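Local structure of multi-copper Oxidase CueO (Ochrobactrum, 6EVG) at residues L90-G103 against A114-S126. The protein probably couples the one-electron oxidation of phenolic substrates, lignin model compounds among them, to the reduction of dioxygen to water, as a laccase-like multicopper oxidase. Residues are numbered along the deposited sequence; the frame is centred on the assembly and turned at random.
Sequences LHWHGLFVPSILDG and AWKPEVKIQQPAS. With EDO (1,2-ethanediol), chain C.
Trp92 and Trp115 lie side by side with nearly parallel planes (8° apart) and without stacking; CZ2 of Trp92 comes 3.5 Å from CZ3 of Trp115. The Trp92 indole is fixed from within its own loop, where NE1 donates in its ring plane to Leu101 O (2.9 Å). Pro117 brings CG to the edge of the Trp92 ring and lays CD over the centre of one face of Trp115. After the type II turn from Trp92 to Leu95, the side-chain amide of Gln123 does the work of a neighbouring backbone. Its NE2 donates to Gly94 O at 2.9 Å, while its OE1 accepts from Phe96 N at 2.8 Å, with that N-H standing above the carbonyl plane. Leu95, between these two residues in sequence, rests CD1 against Ile121 CD1. The Phe96 ring has Gln123 CB over one face, 3.8 Å from its centroid; with CG of Gln123 set between its own backbone N and carbonyl carbon (chi1 68°), the extended chain carries the amide past the ring to the turn. One water joins Phe96 O, Gln122 N and Gln123 OE1, and another links Phe96 O to Lys120 O. Val97 then crosses Val119 at about a right angle, CG1 to CG1 at 3.6 Å, and Leu101 reaches the same valine with CD1. Asp102 turns back: OD1 accepts from Trp92 N and Gly103 N, and OD2 from His91 ND1 (3.0 Å), tying the loop's two ends together beside a bound ethanediol. The contact thus packs strand 91-93, with a His-X-His sequence characteristic of multicopper oxidases, and the loop after it against the edge strand 114-120 of the cupredoxin-like sandwich and the loop leading to strand 126-131: 91-93 borders 126-131 in one sheet, whereas 114-120 pairs with 75-82 in the other.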
loop_
_atom_site.group_PDB
_atom_site.type_symbol
_atom_site.label_atom_id
_atom_site.label_comp_id
_atom_site.label_asym_id
_atom_site.label_seq_id
_atom_site.Cartn_x
_atom_site.Cartn_y
_atom_site.Cartn_z
ATOM N N LEU A 90 -3.735 12.433 5.798
ATOM C CA LEU A 90 -3.815 10.966 5.641
ATOM C C LEU A 90 -4.768 10.668 4.488
ATOM O O LEU A 90 -5.907 11.156 4.476
ATOM C CB LEU A 90 -4.267 10.249 6.900
ATOM C CG LEU A 90 -3.290 10.340 8.069
ATOM C CD1 LEU A 90 -3.877 9.746 9.330
ATOM C CD2 LEU A 90 -1.952 9.654 7.778
ATOM N N HIS A 91 -4.300 9.857 3.538
ATOM C CA HIS A 91 -5.121 9.246 2.498
ATOM C C HIS A 91 -5.552 7.852 2.967
ATOM O O HIS A 91 -4.710 7.062 3.385
ATOM C CB HIS A 91 -4.305 9.160 1.176
ATOM C CG HIS A 91 -4.820 8.244 0.128
ATOM N ND1 HIS A 91 -6.119 8.210 -0.301
ATOM C CD2 HIS A 91 -4.145 7.336 -0.644
ATOM C CE1 HIS A 91 -6.224 7.273 -1.264
ATOM N NE2 HIS A 91 -5.033 6.752 -1.495
ATOM N N TRP A 92 -6.854 7.613 2.902
ATOM C CA TRP A 92 -7.459 6.351 3.325
ATOM C C TRP A 92 -7.372 5.408 2.105
ATOM O O TRP A 92 -8.301 5.293 1.300
ATOM C CB TRP A 92 -8.896 6.555 3.805
ATOM C CG TRP A 92 -9.107 7.666 4.760
ATOM C CD1 TRP A 92 -9.913 8.725 4.560
ATOM C CD2 TRP A 92 -8.537 7.823 6.070
ATOM N NE1 TRP A 92 -9.873 9.583 5.628
ATOM C CE2 TRP A 92 -9.024 9.075 6.577
ATOM C CE3 TRP A 92 -7.671 7.072 6.878
ATOM C CZ2 TRP A 92 -8.647 9.547 7.830
ATOM C CZ3 TRP A 92 -7.295 7.559 8.104
ATOM C CH2 TRP A 92 -7.787 8.799 8.571
ATOM N N HIS A 93 -6.209 4.779 1.984
ATOM C CA HIS A 93 -5.779 3.979 0.807
ATOM C C HIS A 93 -6.469 2.616 0.839
ATOM O O HIS A 93 -6.037 1.706 1.533
ATOM C CB HIS A 93 -4.267 3.904 0.851
ATOM C CG HIS A 93 -3.612 3.372 -0.386
ATOM N ND1 HIS A 93 -2.382 3.879 -0.794
ATOM C CD2 HIS A 93 -3.966 2.351 -1.199
ATOM C CE1 HIS A 93 -2.002 3.162 -1.845
ATOM N NE2 HIS A 93 -2.924 2.232 -2.114
ATOM N N GLY A 94 -7.557 2.522 0.071
ATOM C CA GLY A 94 -8.414 1.366 0.035
ATOM C C GLY A 94 -9.769 1.515 0.652
ATOM O O GLY A 94 -10.664 0.707 0.442
ATOM N N LEU A 95 -9.964 2.595 1.423
ATOM C CA LEU A 95 -11.275 2.858 2.002
ATOM C C LEU A 95 -12.180 3.483 0.971
ATOM O O LEU A 95 -11.718 4.244 0.102
ATOM C CB LEU A 95 -11.125 3.798 3.231
ATOM C CG LEU A 95 -12.227 3.759 4.253
ATOM C CD1 LEU A 95 -12.235 2.370 4.958
ATOM C CD2 LEU A 95 -12.070 4.863 5.266
ATOM N N PHE A 96 -13.475 3.132 1.008
ATOM C CA PHE A 96 -14.429 3.718 0.035
ATOM C C PHE A 96 -15.110 4.919 0.693
ATOM O O PHE A 96 -15.979 4.767 1.564
ATOM C CB PHE A 96 -15.485 2.737 -0.396
ATOM C CG PHE A 96 -15.060 1.627 -1.339
ATOM C CD1 PHE A 96 -13.753 1.194 -1.485
ATOM C CD2 PHE A 96 -16.040 0.950 -2.039
ATOM C CE1 PHE A 96 -13.442 0.130 -2.349
ATOM C CE2 PHE A 96 -15.717 -0.106 -2.887
ATOM C CZ PHE A 96 -14.425 -0.492 -3.036
ATOM N N VAL A 97 -14.708 6.110 0.236
ATOM C CA VAL A 97 -15.289 7.381 0.708
ATOM C C VAL A 97 -15.401 8.342 -0.461
ATOM O O VAL A 97 -14.576 8.316 -1.375
ATOM C CB VAL A 97 -14.461 8.032 1.847
ATOM C CG1 VAL A 97 -14.539 7.232 3.126
ATOM C CG2 VAL A 97 -13.019 8.325 1.437
ATOM N N PRO A 98 -16.338 9.279 -0.365
ATOM C CA PRO A 98 -16.282 10.427 -1.276
ATOM C C PRO A 98 -15.047 11.262 -0.983
ATOM O O PRO A 98 -14.515 11.230 0.122
ATOM C CB PRO A 98 -17.561 11.219 -0.983
ATOM C CG PRO A 98 -17.940 10.806 0.366
ATOM C CD PRO A 98 -17.408 9.409 0.617
ATOM N N SER A 99 -14.608 12.029 -1.988
ATOM C CA SER A 99 -13.336 12.726 -1.850
ATOM C C SER A 99 -13.320 13.752 -0.730
ATOM O O SER A 99 -12.252 14.018 -0.189
ATOM C CB SER A 99 -12.912 13.380 -3.155
ATOM O OG SER A 99 -13.782 14.495 -3.435
ATOM N N ILE A 100 -14.463 14.277 -0.343
ATOM C CA ILE A 100 -14.496 15.250 0.762
ATOM C C ILE A 100 -14.112 14.628 2.101
ATOM O O ILE A 100 -13.884 15.370 3.052
ATOM C CB ILE A 100 -15.899 15.897 0.884
ATOM C CG1 ILE A 100 -17.016 14.910 1.132
ATOM C CG2 ILE A 100 -16.097 16.871 -0.294
ATOM C CD1 ILE A 100 -18.316 15.563 1.645
ATOM N N LEU A 101 -14.060 13.287 2.218
ATOM C CA LEU A 101 -13.659 12.604 3.454
ATOM C C LEU A 101 -12.229 12.071 3.397
ATOM O O LEU A 101 -11.804 11.413 4.371
ATOM C CB LEU A 101 -14.610 11.474 3.784
ATOM C CG LEU A 101 -16.071 11.851 3.839
ATOM C CD1 LEU A 101 -16.954 10.681 4.207
ATOM C CD2 LEU A 101 -16.359 12.980 4.746
ATOM N N ASP A 102 -11.510 12.346 2.303
ATOM C CA ASP A 102 -10.151 11.829 2.131
ATOM C C ASP A 102 -9.140 12.941 2.170
ATOM O O ASP A 102 -9.488 14.110 1.957
ATOM C CB ASP A 102 -10.086 11.069 0.796
ATOM C CG ASP A 102 -8.970 10.008 0.723
ATOM O OD1 ASP A 102 -8.277 9.813 1.727
ATOM O OD2 ASP A 102 -8.818 9.431 -0.374
ATOM N N GLY A 103 -7.893 12.607 2.476
ATOM C CA GLY A 103 -6.834 13.594 2.629
ATOM C C GLY A 103 -5.903 13.664 1.421
ATOM O O GLY A 103 -5.575 12.637 0.803
ATOM N N ALA A 114 -6.432 19.690 13.815
ATOM C CA ALA A 114 -7.098 18.401 13.736
ATOM C C ALA A 114 -8.047 18.359 12.548
ATOM O O ALA A 114 -8.513 19.394 12.028
ATOM C CB ALA A 114 -7.843 18.086 15.027
ATOM N N TRP A 115 -8.396 17.162 12.137
ATOM C CA TRP A 115 -9.307 16.878 11.000
ATOM C C TRP A 115 -10.072 15.639 11.401
ATOM O O TRP A 115 -9.441 14.610 11.719
ATOM C CB TRP A 115 -8.450 16.621 9.748
ATOM C CG TRP A 115 -9.173 16.154 8.523
ATOM C CD1 TRP A 115 -10.151 16.774 7.880
ATOM C CD2 TRP A 115 -8.849 14.967 7.732
ATOM N NE1 TRP A 115 -10.512 16.018 6.732
ATOM C CE2 TRP A 115 -9.685 14.933 6.621
ATOM C CE3 TRP A 115 -7.939 13.919 7.912
ATOM C CZ2 TRP A 115 -9.610 13.874 5.651
ATOM C CZ3 TRP A 115 -7.865 12.893 6.983
ATOM C CH2 TRP A 115 -8.669 12.894 5.881
ATOM N N LYS A 116 -11.403 15.714 11.397
ATOM C CA LYS A 116 -12.211 14.650 11.986
ATOM C C LYS A 116 -13.329 14.184 11.058
ATOM O O LYS A 116 -14.549 14.325 11.356
ATOM C CB LYS A 116 -12.791 15.119 13.314
ATOM C CG LYS A 116 -11.757 15.615 14.294
ATOM C CD LYS A 116 -12.317 16.010 15.637
ATOM C CE LYS A 116 -11.247 16.504 16.588
ATOM N NZ LYS A 116 -11.757 16.760 17.959
ATOM N N PRO A 117 -12.991 13.685 9.867
ATOM C CA PRO A 117 -14.012 13.181 8.952
ATOM C C PRO A 117 -14.816 12.020 9.564
ATOM O O PRO A 117 -14.250 11.163 10.271
ATOM C CB PRO A 117 -13.207 12.712 7.743
ATOM C CG PRO A 117 -11.869 12.388 8.317
ATOM C CD PRO A 117 -11.618 13.434 9.369
ATOM N N GLU A 118 -16.098 12.001 9.264
ATOM C CA GLU A 118 -16.999 10.966 9.722
ATOM C C GLU A 118 -17.384 10.075 8.553
ATOM O O GLU A 118 -17.959 10.548 7.577
ATOM C CB GLU A 118 -18.246 11.607 10.323
ATOM C CG GLU A 118 -17.913 12.487 11.518
ATOM C CD GLU A 118 -19.080 13.245 12.098
ATOM O OE1 GLU A 118 -20.240 13.039 11.671
ATOM O OE2 GLU A 118 -18.804 14.016 13.067
ATOM N N VAL A 119 -17.037 8.812 8.649
ATOM C CA VAL A 119 -17.190 7.835 7.544
ATOM C C VAL A 119 -18.185 6.776 7.888
ATOM O O VAL A 119 -18.134 6.187 8.957
ATOM C CB VAL A 119 -15.815 7.187 7.198
ATOM C CG1 VAL A 119 -15.981 6.097 6.185
ATOM C CG2 VAL A 119 -14.794 8.255 6.828
ATOM N N LYS A 120 -19.023 6.448 6.923
ATOM C CA LYS A 120 -19.961 5.353 7.012
ATOM C C LYS A 120 -19.451 4.255 6.103
ATOM O O LYS A 120 -19.448 4.408 4.864
ATOM C CB LYS A 120 -21.351 5.843 6.616
ATOM C CG LYS A 120 -22.419 4.785 6.854
ATOM C CD LYS A 120 -23.819 5.213 6.395
ATOM C CE LYS A 120 -24.442 6.252 7.224
ATOM N NZ LYS A 120 -25.819 6.560 6.770
ATOM N N ILE A 121 -18.994 3.168 6.675
ATOM C CA ILE A 121 -18.313 2.094 5.919
ATOM C C ILE A 121 -19.316 1.216 5.182
ATOM O O ILE A 121 -20.241 0.702 5.794
ATOM C CB ILE A 121 -17.479 1.251 6.888
ATOM C CG1 ILE A 121 -16.465 2.092 7.702
ATOM C CG2 ILE A 121 -16.808 0.121 6.141
ATOM C CD1 ILE A 121 -15.376 2.743 6.934
ATOM N N GLN A 122 -19.091 1.059 3.865
ATOM C CA GLN A 122 -19.905 0.092 3.094
ATOM C C GLN A 122 -19.060 -0.324 1.903
ATOM O O GLN A 122 -18.974 0.362 0.891
ATOM C CB GLN A 122 -21.245 0.680 2.668
ATOM C CG GLN A 122 -22.117 -0.365 1.995
ATOM C CD GLN A 122 -23.454 0.100 1.516
ATOM O OE1 GLN A 122 -24.132 0.937 2.140
ATOM N NE2 GLN A 122 -23.906 -0.454 0.384
ATOM N N GLN A 123 -18.348 -1.455 2.055
ATOM C CA GLN A 123 -17.417 -1.915 1.034
ATOM C C GLN A 123 -17.055 -3.369 1.300
ATOM O O GLN A 123 -17.218 -3.856 2.427
ATOM C CB GLN A 123 -16.158 -1.051 0.979
ATOM C CG GLN A 123 -15.282 -1.188 2.213
ATOM C CD GLN A 123 -14.151 -0.203 2.143
ATOM O OE1 GLN A 123 -14.260 0.946 2.590
ATOM N NE2 GLN A 123 -13.048 -0.618 1.507
ATOM N N PRO A 124 -16.432 -4.063 0.337
ATOM C CA PRO A 124 -15.966 -5.423 0.604
ATOM C C PRO A 124 -14.912 -5.485 1.665
ATOM O O PRO A 124 -14.039 -4.629 1.754
ATOM C CB PRO A 124 -15.428 -5.870 -0.762
ATOM C CG PRO A 124 -16.185 -5.061 -1.799
ATOM C CD PRO A 124 -16.340 -3.697 -1.097
ATOM N N ALA A 125 -14.966 -6.567 2.448
ATOM C CA ALA A 125 -13.949 -6.851 3.451
ATOM C C ALA A 125 -12.564 -6.843 2.803
ATOM O O ALA A 125 -12.364 -7.438 1.745
ATOM C CB ALA A 125 -14.243 -8.206 4.082
ATOM N N SER A 126 -11.617 -6.176 3.449
ATOM C CA SER A 126 -10.330 -5.876 2.806
ATOM C C SER A 126 -9.331 -5.367 3.792
ATOM O O SER A 126 -9.657 -4.881 4.895
ATOM C CB SER A 126 -10.555 -4.860 1.678
ATOM O OG SER A 126 -11.322 -3.737 2.127
HETATM C C1 EDO C . -7.920 12.265 -2.179
HETATM O O1 EDO C . -7.876 10.871 -2.503
HETATM C C2 EDO C . -6.699 13.048 -2.449
HETATM O O2 EDO C . -5.530 12.381 -1.946
HETATM O O HOH W 1 -10.332 -1.875 -0.590
HETATM O O HOH W 2 -16.674 2.344 3.021
HETATM O O HOH W 3 -18.343 5.754 2.676
HETATM O O HOH W 4 -12.584 16.789 4.947
#